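Local coordinates for protein glucose dehydrogenase (Haloferax mediterranei, PDB 2B5W) that catalyses the zinc-dependent oxidation of D-glucose and several other aldoses with NAD(+) or, preferentially, NADP(+) as electron acceptor, at residues Leu186-Asp196 against Lys318-Leu327; Pro237-Glu248 against Ala262-Gly273. The protein carries 1 engineered substitution. One frame throughout, in Å; residues are numbered along the deposited sequence.

In the fold
Both contacts lie in the nucleotide-binding domain and both are largely buried, yet they show how chemistry follows place in the fold. Contact 2 is inside the parallel sheet: strands 243-248 and 267-271 share backbone hydrogen bonds, and the residues just after strand 267-271 reach the NADP. Contact 1 is in the helical layer that packs on that sheet, where helix 183-194, which follows the glycine-rich turn, meets residues 318-327 mainly through apolar side chains, with a loose charge pair at its exposed end. The two are continuous: L192 CD2 packs on the ring of F245, and T188 lies against that of Y247, so one helix covers the sheet with one side and receives helix 321-327 on another.

Contact 1 (Leu186-Asp196 against Lys318-Leu327); sequences LLTLAMLKVDD and KLPKWFLEDL
The helix that follows the glycine-rich turn of the Rossmann-type domain packs here, through L186, L187 and A190, against F323 and L327 of helix 321-327. The two axes run almost exactly antiparallel, at 175°, but come no closer than 11.4 Å, and side chains fill the interval. The methyl of A190 sits over the centre of one face of the F323 ring, a CH-pi contact with CB 3.6 Å from the centroid and only 13° off the normal. With CG anti to the backbone N (chi1 166°), the ring of F323 reaches across to the helix, where its CZ lies 3.8 Å from CA of L187 at the ring edge. In a Rossmann domain the first helix covers the sheet; T188 and L192 do so on V178, while the side turned to helix 321-327 carries the small A190. Replacing F323 with an alanine would probably leave the A190 methyl without its aromatic face and open a gap between the helices beside I217. Next to the ring, CD1 of L187 meets CD2 of L327 at 3.9 Å, the two side chains crossing at about a right angle. L319 sends CD2 to within 4.0 Å of A190 CB. Farther out, V194 CG2 rests 4.0 Å from CB of K318, whose extended chain carries NZ to 4.1 Å from OD1 of D196, opposite charges too far apart for a salt bridge.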
loop_
_atom_site.group_PDB
_atom_site.type_symbol
_atom_site.label_atom_id
_atom_site.label_comp_id
_atom_site.label_asym_id
_atom_site.label_seq_id
_atom_site.Cartn_x
_atom_site.Cartn_y
_atom_site.Cartn_z
ATOM N N LEU A 186 -9.076 17.224 -10.910
ATOM C CA LEU A 186 -10.406 17.792 -10.775
ATOM C C LEU A 186 -11.470 16.733 -11.096
ATOM O O LEU A 186 -12.494 16.649 -10.444
ATOM C CB LEU A 186 -10.586 19.013 -11.666
ATOM C CG LEU A 186 -9.663 20.181 -11.302
ATOM C CD1 LEU A 186 -9.809 21.289 -12.327
ATOM C CD2 LEU A 186 -10.002 20.750 -9.971
ATOM N N LEU A 187 -11.223 15.931 -12.137
ATOM C CA LEU A 187 -12.134 14.815 -12.424
ATOM C C LEU A 187 -12.243 13.883 -11.207
ATOM O O LEU A 187 -13.345 13.469 -10.803
ATOM C CB LEU A 187 -11.602 14.046 -13.637
ATOM C CG LEU A 187 -12.454 13.071 -14.394
ATOM C CD1 LEU A 187 -13.674 13.761 -14.950
ATOM C CD2 LEU A 187 -11.569 12.492 -15.511
ATOM N N THR A 188 -11.098 13.577 -10.610
ATOM C CA THR A 188 -11.033 12.717 -9.467
ATOM C C THR A 188 -11.813 13.290 -8.285
ATOM O O THR A 188 -12.538 12.575 -7.605
ATOM C CB THR A 188 -9.595 12.426 -9.088
ATOM O OG1 THR A 188 -8.950 11.742 -10.171
ATOM C CG2 THR A 188 -9.501 11.549 -7.916
ATOM N N LEU A 189 -11.689 14.592 -8.062
ATOM C CA LEU A 189 -12.411 15.224 -6.968
ATOM C C LEU A 189 -13.942 15.050 -7.125
ATOM O O LEU A 189 -14.631 14.742 -6.159
ATOM C CB LEU A 189 -11.995 16.692 -6.899
ATOM C CG LEU A 189 -12.568 17.524 -5.758
ATOM C CD1 LEU A 189 -12.067 17.059 -4.436
ATOM C CD2 LEU A 189 -12.247 19.011 -6.022
ATOM N N ALA A 190 -14.480 15.266 -8.333
ATOM C CA ALA A 190 -15.885 15.057 -8.602
ATOM C C ALA A 190 -16.264 13.596 -8.458
ATOM O O ALA A 190 -17.336 13.267 -7.926
ATOM C CB ALA A 190 -16.262 15.546 -9.993
ATOM N N MET A 191 -15.388 12.700 -8.903
ATOM C CA MET A 191 -15.634 11.283 -8.676
ATOM C C MET A 191 -15.716 10.919 -7.175
ATOM O O MET A 191 -16.547 10.142 -6.760
ATOM C CB MET A 191 -14.582 10.406 -9.354
ATOM C CG MET A 191 -14.563 10.563 -10.864
ATOM S SD MET A 191 -13.196 9.695 -11.653
ATOM C CE MET A 191 -13.536 7.990 -11.123
ATOM N N LEU A 192 -14.838 11.473 -6.365
ATOM C CA LEU A 192 -14.837 11.209 -4.940
ATOM C C LEU A 192 -16.108 11.750 -4.292
ATOM O O LEU A 192 -16.640 11.145 -3.382
ATOM C CB LEU A 192 -13.571 11.760 -4.250
ATOM C CG LEU A 192 -12.297 11.030 -4.663
ATOM C CD1 LEU A 192 -11.058 11.798 -4.238
ATOM C CD2 LEU A 192 -12.239 9.600 -4.083
ATOM N N LYS A 193 -16.635 12.857 -4.804
ATOM C CA LYS A 193 -17.850 13.397 -4.238
ATOM C C LYS A 193 -18.997 12.407 -4.347
ATOM O O LYS A 193 -19.886 12.368 -3.484
ATOM C CB LYS A 193 -18.203 14.698 -4.962
ATOM C CG LYS A 193 -19.388 15.427 -4.381
ATOM C CD LYS A 193 -19.550 16.763 -5.055
ATOM C CE LYS A 193 -20.787 17.522 -4.572
ATOM N NZ LYS A 193 -20.501 18.137 -3.276
ATOM N N VAL A 194 -19.020 11.642 -5.453
ATOM C CA VAL A 194 -20.098 10.694 -5.692
ATOM C C VAL A 194 -19.757 9.233 -5.384
ATOM O O VAL A 194 -20.609 8.339 -5.571
ATOM C CB VAL A 194 -20.705 10.821 -7.142
ATOM C CG1 VAL A 194 -21.224 12.212 -7.364
ATOM C CG2 VAL A 194 -19.711 10.426 -8.200
ATOM N N ASP A 195 -18.555 9.011 -4.864
ATOM C CA ASP A 195 -18.047 7.687 -4.564
ATOM C C ASP A 195 -18.946 6.998 -3.540
ATOM O O ASP A 195 -19.425 7.633 -2.600
ATOM C CB ASP A 195 -16.588 7.824 -4.078
ATOM C CG ASP A 195 -15.817 6.511 -3.956
ATOM O OD1 ASP A 195 -16.276 5.560 -3.303
ATOM O OD2 ASP A 195 -14.658 6.426 -4.437
ATOM N N ASP A 196 -19.177 5.700 -3.753
ATOM C CA ASP A 196 -19.956 4.873 -2.834
ATOM C C ASP A 196 -19.392 4.835 -1.399
ATOM O O ASP A 196 -20.124 4.487 -0.479
ATOM C CB ASP A 196 -20.061 3.419 -3.359
ATOM C CG ASP A 196 -20.892 3.278 -4.653
ATOM O OD1 ASP A 196 -21.747 4.134 -4.958
ATOM O OD2 ASP A 196 -20.744 2.291 -5.414
ATOM N N LYS A 318 -23.200 10.034 -13.015
ATOM C CA LYS A 318 -23.373 10.670 -11.727
ATOM C C LYS A 318 -22.679 12.019 -11.571
ATOM O O LYS A 318 -22.888 12.734 -10.585
ATOM C CB LYS A 318 -22.829 9.754 -10.639
ATOM C CG LYS A 318 -23.528 8.449 -10.550
ATOM C CD LYS A 318 -23.034 7.582 -9.379
ATOM C CE LYS A 318 -23.590 6.162 -9.462
ATOM N NZ LYS A 318 -22.717 5.104 -8.790
ATOM N N LEU A 319 -21.822 12.355 -12.503
ATOM C CA LEU A 319 -21.104 13.631 -12.379
ATOM C C LEU A 319 -22.060 14.801 -12.673
ATOM O O LEU A 319 -22.917 14.707 -13.543
ATOM C CB LEU A 319 -19.886 13.654 -13.306
ATOM C CG LEU A 319 -18.842 12.576 -13.064
ATOM C CD1 LEU A 319 -17.799 12.602 -14.161
ATOM C CD2 LEU A 319 -18.279 12.618 -11.717
ATOM N N PRO A 320 -21.951 15.918 -11.962
ATOM C CA PRO A 320 -22.869 17.037 -12.245
ATOM C C PRO A 320 -22.709 17.623 -13.648
ATOM O O PRO A 320 -21.572 17.688 -14.157
ATOM C CB PRO A 320 -22.506 18.075 -11.183
ATOM C CG PRO A 320 -21.716 17.395 -10.216
ATOM C CD PRO A 320 -21.015 16.220 -10.875
ATOM N N LYS A 321 -23.822 18.069 -14.268
ATOM C CA LYS A 321 -23.727 18.603 -15.629
ATOM C C LYS A 321 -22.906 19.870 -15.635
ATOM O O LYS A 321 -22.115 20.074 -16.546
ATOM C CB LYS A 321 -25.103 18.921 -16.205
ATOM C CG LYS A 321 -25.674 17.722 -16.904
ATOM C CD LYS A 321 -25.981 16.612 -15.926
ATOM C CE LYS A 321 -26.671 15.434 -16.585
ATOM N NZ LYS A 321 -26.634 14.213 -15.754
ATOM N N TRP A 322 -23.035 20.717 -14.594
ATOM C CA TRP A 322 -22.251 21.958 -14.552
ATOM C C TRP A 322 -20.773 21.635 -14.529
ATOM O O TRP A 322 -19.993 22.398 -15.044
ATOM C CB TRP A 322 -22.583 22.881 -13.337
ATOM C CG TRP A 322 -22.049 22.365 -12.034
ATOM C CD1 TRP A 322 -22.720 21.592 -11.127
ATOM C CD2 TRP A 322 -20.707 22.519 -11.506
ATOM N NE1 TRP A 322 -21.893 21.277 -10.080
ATOM C CE2 TRP A 322 -20.653 21.829 -10.276
ATOM C CE3 TRP A 322 -19.562 23.163 -11.952
ATOM C CZ2 TRP A 322 -19.498 21.744 -9.511
ATOM C CZ3 TRP A 322 -18.409 23.104 -11.180
ATOM C CH2 TRP A 322 -18.385 22.401 -9.974
ATOM N N PHE A 323 -20.397 20.549 -13.857
ATOM C CA PHE A 323 -18.994 20.211 -13.665
ATOM C C PHE A 323 -18.386 19.786 -14.991
ATOM O O PHE A 323 -17.299 20.225 -15.329
ATOM C CB PHE A 323 -18.829 19.126 -12.597
ATOM C CG PHE A 323 -17.471 18.510 -12.599
ATOM C CD1 PHE A 323 -16.390 19.141 -12.004
ATOM C CD2 PHE A 323 -17.244 17.345 -13.308
ATOM C CE1 PHE A 323 -15.126 18.578 -12.051
ATOM C CE2 PHE A 323 -16.007 16.811 -13.388
ATOM C CZ PHE A 323 -14.926 17.398 -12.769
ATOM N N LEU A 324 -19.081 18.917 -15.710
ATOM C CA LEU A 324 -18.627 18.532 -17.049
ATOM C C LEU A 324 -18.539 19.761 -17.985
ATOM O O LEU A 324 -17.633 19.835 -18.818
ATOM C CB LEU A 324 -19.521 17.449 -17.639
ATOM C CG LEU A 324 -19.515 16.134 -16.876
ATOM C CD1 LEU A 324 -20.573 15.226 -17.447
ATOM C CD2 LEU A 324 -18.172 15.461 -16.913
ATOM N N GLU A 325 -19.462 20.719 -17.853
ATOM C CA GLU A 325 -19.421 21.938 -18.657
ATOM C C GLU A 325 -18.183 22.773 -18.311
ATOM O O GLU A 325 -17.484 23.240 -19.199
ATOM C CB GLU A 325 -20.705 22.755 -18.442
ATOM C CG GLU A 325 -21.980 22.101 -18.972
ATOM C CD GLU A 325 -23.243 22.900 -18.657
ATOM O OE1 GLU A 325 -23.223 23.779 -17.766
ATOM O OE2 GLU A 325 -24.274 22.645 -19.308
ATOM N N ASP A 326 -17.870 22.912 -17.020
ATOM C CA ASP A 326 -16.774 23.782 -16.600
ATOM C C ASP A 326 -15.395 23.147 -16.774
ATOM O O ASP A 326 -14.380 23.816 -16.999
ATOM C CB ASP A 326 -16.973 24.275 -15.171
ATOM C CG ASP A 326 -18.172 25.211 -15.014
ATOM O OD1 ASP A 326 -18.806 25.620 -16.010
ATOM O OD2 ASP A 326 -18.536 25.597 -13.896
ATOM N N LEU A 327 -15.332 21.829 -16.661
ATOM C CA LEU A 327 -14.094 21.098 -16.833
ATOM C C LEU A 327 -13.539 21.205 -18.239
ATOM O O LEU A 327 -12.334 21.382 -18.414
ATOM C CB LEU A 327 -14.318 19.613 -16.479
ATOM C CG LEU A 327 -13.052 18.731 -16.560
ATOM C CD1 LEU A 327 -12.191 18.915 -15.357
ATOM C CD2 LEU A 327 -13.464 17.247 -16.734
#

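Contact 2 (Pro237-Glu248 against Ala262-Gly273); sequences PDVYEQMDFIYE and ALAPNGVGALLG. With K (potassium ion), chain G; NAP (NADP nicotinamide-adenine-dinucleotide phosphate), chain I.
E248 OE1 accepts the backbone N-H of G273 at 2.9 Å from its syn side, 20° out of the carboxylate plane, and weakly that of L272, which donates mainly to E248 O. The bend at chi2 (-82°) turns the carboxylate toward the backbone of L272 and G273; H288 of the second subunit also bonds OE1, while the amides of T250 and G251 hold OE2. Between the strands, E248 N donates to A270 O at 2.8 Å in a nearly straight bond, and I246 N to V268 O in another. Before the corner at D244, M243 N donates to A262 O, at the end of helix 253-262, at 3.0 Å; earlier still, the carbonyl oxygens of P237, D238 and Y240 bind a potassium ion.

Packing divides between the sheet's two faces. F245 lies alongside V268, CD1 3.8 Å from CG1, and the Y247 ring takes L272 CD2 over one face, toward its rim; its hydroxyl bonds T155. On the other face, I246 CG1 touches L263 CD2 at 3.7 Å. Strand 243-248, helix 253-262 and strand 267-271 form a Rossmann-fold beta-alpha-beta crossover, which here meets the coenzyme: L272 O accepts a hydrogen bond from the nicotinamide carboxamide N7N, 2.9 Å away.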
loop_
_atom_site.group_PDB
_atom_site.type_symbol
_atom_site.label_atom_id
_atom_site.label_comp_id
_atom_site.label_asym_id
_atom_site.label_seq_id
_atom_site.Cartn_x
_atom_site.Cartn_y
_atom_site.Cartn_z
ATOM N N PRO A 237 -3.239 18.422 8.410
ATOM C CA PRO A 237 -3.948 17.969 9.607
ATOM C C PRO A 237 -4.174 19.070 10.654
ATOM O O PRO A 237 -5.248 19.092 11.252
ATOM C CB PRO A 237 -3.043 16.865 10.151
ATOM C CG PRO A 237 -2.399 16.329 8.896
ATOM C CD PRO A 237 -2.107 17.532 8.070
ATOM N N ASP A 238 -3.222 19.968 10.804
ATOM C CA ASP A 238 -3.343 21.044 11.800
ATOM C C ASP A 238 -4.340 22.112 11.338
ATOM O O ASP A 238 -5.213 22.530 12.090
ATOM C CB ASP A 238 -2.023 21.702 12.115
ATOM C CG ASP A 238 -2.255 22.797 13.134
ATOM O OD1 ASP A 238 -2.714 22.469 14.247
ATOM O OD2 ASP A 238 -2.042 24.006 12.905
ATOM N N VAL A 239 -4.208 22.521 10.086
ATOM C CA VAL A 239 -5.005 23.608 9.520
ATOM C C VAL A 239 -6.413 23.128 9.216
ATOM O O VAL A 239 -7.397 23.835 9.474
ATOM C CB VAL A 239 -4.335 24.219 8.274
ATOM C CG1 VAL A 239 -5.219 25.324 7.635
ATOM C CG2 VAL A 239 -2.942 24.777 8.605
ATOM N N TYR A 240 -6.523 21.903 8.710
ATOM C CA TYR A 240 -7.802 21.354 8.319
ATOM C C TYR A 240 -8.111 20.119 9.165
ATOM O O TYR A 240 -8.519 20.258 10.322
ATOM C CB TYR A 240 -7.806 21.079 6.789
ATOM C CG TYR A 240 -7.631 22.359 6.007
ATOM C CD1 TYR A 240 -8.668 23.295 5.944
ATOM C CD2 TYR A 240 -6.448 22.666 5.390
ATOM C CE1 TYR A 240 -8.504 24.483 5.285
ATOM C CE2 TYR A 240 -6.271 23.863 4.726
ATOM C CZ TYR A 240 -7.313 24.765 4.682
ATOM O OH TYR A 240 -7.088 25.936 4.009
ATOM N N GLU A 241 -7.896 18.920 8.600
ATOM C CA GLU A 241 -8.045 17.661 9.327
ATOM C C GLU A 241 -7.183 16.581 8.669
ATOM O O GLU A 241 -6.674 16.764 7.567
ATOM C CB GLU A 241 -9.499 17.188 9.326
ATOM C CG GLU A 241 -10.071 16.913 7.938
ATOM C CD GLU A 241 -11.521 16.476 7.957
ATOM O OE1 GLU A 241 -11.910 15.562 8.718
ATOM O OE2 GLU A 241 -12.331 17.076 7.209
ATOM N N GLN A 242 -7.003 15.469 9.361
ATOM C CA GLN A 242 -6.325 14.326 8.753
ATOM C C GLN A 242 -7.227 13.733 7.691
ATOM O O GLN A 242 -8.447 13.709 7.842
ATOM C CB GLN A 242 -6.052 13.251 9.797
ATOM C CG GLN A 242 -5.403 13.740 11.072
ATOM C CD GLN A 242 -5.301 12.613 12.067
ATOM O OE1 GLN A 242 -6.234 12.322 12.814
ATOM N NE2 GLN A 242 -4.209 11.931 12.010
ATOM N N MET A 243 -6.606 13.176 6.662
ATOM C CA MET A 243 -7.331 12.781 5.453
ATOM C C MET A 243 -7.338 11.256 5.373
ATOM O O MET A 243 -6.273 10.608 5.337
ATOM C CB MET A 243 -6.662 13.389 4.232
ATOM C CG MET A 243 -6.542 14.921 4.247
ATOM S SD MET A 243 -8.151 15.626 4.274
ATOM C CE MET A 243 -7.731 17.405 4.551
ATOM N N ASP A 244 -8.516 10.650 5.366
ATOM C CA ASP A 244 -8.619 9.199 5.245
ATOM C C ASP A 244 -8.102 8.673 3.925
ATOM O O ASP A 244 -7.534 7.558 3.878
ATOM C CB ASP A 244 -10.034 8.748 5.430
ATOM C CG ASP A 244 -10.564 9.067 6.785
ATOM O OD1 ASP A 244 -9.929 8.644 7.782
ATOM O OD2 ASP A 244 -11.611 9.730 6.950
ATOM N N PHE A 245 -8.293 9.439 2.862
ATOM C CA PHE A 245 -7.889 9.028 1.528
ATOM C C PHE A 245 -7.183 10.198 0.873
ATOM O O PHE A 245 -7.699 11.324 0.907
ATOM C CB PHE A 245 -9.073 8.607 0.658
ATOM C CG PHE A 245 -8.656 8.171 -0.698
ATOM C CD1 PHE A 245 -7.726 7.144 -0.847
ATOM C CD2 PHE A 245 -9.103 8.798 -1.846
ATOM C CE1 PHE A 245 -7.309 6.767 -2.073
ATOM C CE2 PHE A 245 -8.678 8.398 -3.069
ATOM C CZ PHE A 245 -7.753 7.387 -3.169
ATOM N N ILE A 246 -5.995 9.963 0.345
ATOM C CA ILE A 246 -5.296 10.947 -0.472
ATOM C C ILE A 246 -5.047 10.390 -1.863
ATOM O O ILE A 246 -4.643 9.242 -2.017
ATOM C CB ILE A 246 -3.980 11.360 0.220
ATOM C CG1 ILE A 246 -4.315 12.077 1.525
ATOM C CG2 ILE A 246 -3.141 12.220 -0.722
ATOM C CD1 ILE A 246 -3.090 12.490 2.360
ATOM N N TYR A 247 -5.350 11.185 -2.882
ATOM C CA TYR A 247 -5.051 10.874 -4.265
ATOM C C TYR A 247 -4.076 11.894 -4.775
ATOM O O TYR A 247 -4.415 13.077 -4.886
ATOM C CB TYR A 247 -6.362 10.966 -5.057
ATOM C CG TYR A 247 -6.345 10.474 -6.474
ATOM C CD1 TYR A 247 -5.827 11.259 -7.500
ATOM C CD2 TYR A 247 -6.900 9.239 -6.809
ATOM C CE1 TYR A 247 -5.864 10.840 -8.812
ATOM C CE2 TYR A 247 -6.912 8.813 -8.131
ATOM C CZ TYR A 247 -6.395 9.608 -9.115
ATOM O OH TYR A 247 -6.404 9.244 -10.455
ATOM N N GLU A 248 -2.884 11.443 -5.109
ATOM C CA GLU A 248 -1.840 12.312 -5.607
ATOM C C GLU A 248 -1.837 12.383 -7.125
ATOM O O GLU A 248 -1.690 11.388 -7.804
ATOM C CB GLU A 248 -0.496 11.860 -5.059
ATOM C CG GLU A 248 0.694 12.633 -5.594
ATOM C CD GLU A 248 1.172 12.157 -6.945
ATOM O OE1 GLU A 248 1.350 10.917 -7.126
ATOM O OE2 GLU A 248 1.366 12.981 -7.872
ATOM N N ALA A 262 -0.074 13.477 6.276
ATOM C CA ALA A 262 -1.415 14.068 6.188
ATOM C C ALA A 262 -2.528 13.006 6.327
ATOM O O ALA A 262 -3.646 13.335 6.630
ATOM C CB ALA A 262 -1.586 14.808 4.904
ATOM N N LEU A 263 -2.193 11.722 6.160
ATOM C CA LEU A 263 -3.187 10.667 6.279
ATOM C C LEU A 263 -3.671 10.506 7.695
ATOM O O LEU A 263 -2.878 10.575 8.652
ATOM C CB LEU A 263 -2.607 9.314 5.805
ATOM C CG LEU A 263 -2.420 9.069 4.316
ATOM C CD1 LEU A 263 -1.696 7.763 4.103
ATOM C CD2 LEU A 263 -3.775 9.062 3.602
ATOM N N ALA A 264 -4.960 10.206 7.814
ATOM C CA ALA A 264 -5.562 9.740 9.063
ATOM C C ALA A 264 -5.031 8.326 9.330
ATOM O O ALA A 264 -4.611 7.637 8.385
ATOM C CB ALA A 264 -7.082 9.711 8.985
ATOM N N PRO A 265 -5.022 7.899 10.590
ATOM C CA PRO A 265 -4.685 6.505 10.877
ATOM C C PRO A 265 -5.516 5.561 10.007
ATOM O O PRO A 265 -6.719 5.810 9.776
ATOM C CB PRO A 265 -5.049 6.354 12.347
ATOM C CG PRO A 265 -4.768 7.726 12.881
ATOM C CD PRO A 265 -5.343 8.637 11.827
ATOM N N ASN A 266 -4.856 4.525 9.490
ATOM C CA ASN A 266 -5.495 3.489 8.689
ATOM C C ASN A 266 -5.828 3.960 7.271
ATOM O O ASN A 266 -6.433 3.220 6.528
ATOM C CB ASN A 266 -6.732 2.894 9.373
ATOM C CG ASN A 266 -6.477 2.548 10.812
ATOM O OD1 ASN A 266 -5.364 2.145 11.165
ATOM N ND2 ASN A 266 -7.480 2.728 11.657
ATOM N N GLY A 267 -5.400 5.153 6.914
ATOM C CA GLY A 267 -5.684 5.700 5.581
ATOM C C GLY A 267 -4.762 5.140 4.497
ATOM O O GLY A 267 -3.767 4.446 4.754
ATOM N N VAL A 268 -5.075 5.474 3.260
ATOM C CA VAL A 268 -4.260 5.129 2.127
ATOM C C VAL A 268 -4.087 6.317 1.181
ATOM O O VAL A 268 -5.020 7.084 0.961
ATOM C CB VAL A 268 -4.803 3.901 1.386
ATOM C CG1 VAL A 268 -6.261 4.072 0.944
ATOM C CG2 VAL A 268 -3.927 3.524 0.189
ATOM N N GLY A 269 -2.884 6.456 0.627
ATOM C CA GLY A 269 -2.631 7.345 -0.470
ATOM C C GLY A 269 -2.423 6.589 -1.756
ATOM O O GLY A 269 -1.652 5.630 -1.817
ATOM N N ALA A 270 -3.168 6.991 -2.768
ATOM C CA ALA A 270 -2.978 6.535 -4.126
ATOM C C ALA A 270 -2.033 7.496 -4.828
ATOM O O ALA A 270 -2.245 8.703 -4.785
ATOM C CB ALA A 270 -4.294 6.498 -4.838
ATOM N N LEU A 271 -1.032 6.957 -5.509
ATOM C CA LEU A 271 -0.027 7.773 -6.200
ATOM C C LEU A 271 -0.215 7.582 -7.695
ATOM O O LEU A 271 -0.217 6.440 -8.174
ATOM C CB LEU A 271 1.396 7.391 -5.770
ATOM C CG LEU A 271 1.678 7.440 -4.274
ATOM C CD1 LEU A 271 3.099 6.976 -4.052
ATOM C CD2 LEU A 271 1.446 8.841 -3.685
ATOM N N LEU A 272 -0.401 8.685 -8.446
ATOM C CA LEU A 272 -0.567 8.669 -9.897
ATOM C C LEU A 272 0.547 9.419 -10.628
ATOM O O LEU A 272 0.780 9.219 -11.810
ATOM C CB LEU A 272 -1.891 9.276 -10.332
ATOM C CG LEU A 272 -3.159 8.422 -10.150
ATOM C CD1 LEU A 272 -3.194 7.240 -11.092
ATOM C CD2 LEU A 272 -3.371 8.021 -8.687
ATOM N N GLY A 273 1.224 10.296 -9.915
ATOM C CA GLY A 273 2.188 11.183 -10.546
ATOM C C GLY A 273 3.421 10.504 -11.087
ATOM O O GLY A 273 3.868 9.485 -10.546
HETATM K K K G . -7.217 20.359 12.678
HETATM P PA NAP I . -1.328 18.455 -15.011
HETATM O O1A NAP I . 0.033 18.863 -15.316
HETATM O O2A NAP I . -2.376 19.097 -15.930
HETATM O O5B NAP I . -1.718 18.824 -13.528
HETATM C C5B NAP I . -0.834 18.789 -12.440
HETATM C C4B NAP I . -1.359 19.901 -11.559
HETATM O O4B NAP I . -0.697 19.810 -10.317
HETATM C C3B NAP I . -1.113 21.311 -12.129
HETATM O O3B NAP I . -2.310 22.054 -12.296
HETATM C C2B NAP I . -0.177 21.956 -11.106
HETATM O O2B NAP I . -0.462 23.312 -10.807
HETATM C C1B NAP I . -0.403 21.116 -9.871
HETATM N N9A NAP I . 0.780 21.076 -9.034
HETATM C C8A NAP I . 2.030 20.627 -9.390
HETATM N N7A NAP I . 2.848 20.766 -8.329
HETATM C C5A NAP I . 2.135 21.348 -7.308
HETATM C C6A NAP I . 2.441 21.737 -6.000
HETATM N N6A NAP I . 3.685 21.642 -5.485
HETATM N N1A NAP I . 1.460 22.292 -5.213
HETATM C C2A NAP I . 0.172 22.447 -5.681
HETATM N N3A NAP I . -0.147 22.072 -6.975
HETATM C C4A NAP I . 0.811 21.520 -7.759
HETATM O O3 NAP I . -1.525 16.895 -15.266
HETATM P PN NAP I . -2.847 15.960 -15.243
HETATM O O1N NAP I . -3.837 16.408 -14.222
HETATM O O2N NAP I . -3.317 15.609 -16.621
HETATM O O5D NAP I . -1.938 14.803 -14.620
HETATM C C5D NAP I . -1.593 14.816 -13.249
HETATM C C4D NAP I . -0.447 13.844 -12.971
HETATM O O4D NAP I . -0.923 12.519 -13.226
HETATM C C3D NAP I . 0.775 14.049 -13.870
HETATM O O3D NAP I . 1.973 13.895 -13.136
HETATM C C2D NAP I . 0.612 12.955 -14.920
HETATM O O2D NAP I . 1.793 12.571 -15.573
HETATM C C1D NAP I . -0.006 11.837 -14.081
HETATM N N1N NAP I . -0.831 10.861 -14.803
HETATM C C2N NAP I . -0.602 9.562 -14.469
HETATM C C3N NAP I . -1.380 8.580 -15.014
HETATM C C7N NAP I . -1.176 7.204 -14.451
HETATM O O7N NAP I . -1.851 6.238 -15.192
HETATM N N7N NAP I . -0.403 7.021 -13.346
HETATM C C4N NAP I . -2.386 8.863 -15.946
HETATM C C5N NAP I . -2.615 10.195 -16.268
HETATM C C6N NAP I . -1.845 11.200 -15.667
HETATM P P2B NAP I . 0.238 24.557 -11.642
HETATM O O1X NAP I . -0.203 24.596 -13.013
HETATM O O2X NAP I . -0.190 25.788 -10.817
HETATM O O3X NAP I . 1.761 24.395 -11.585
#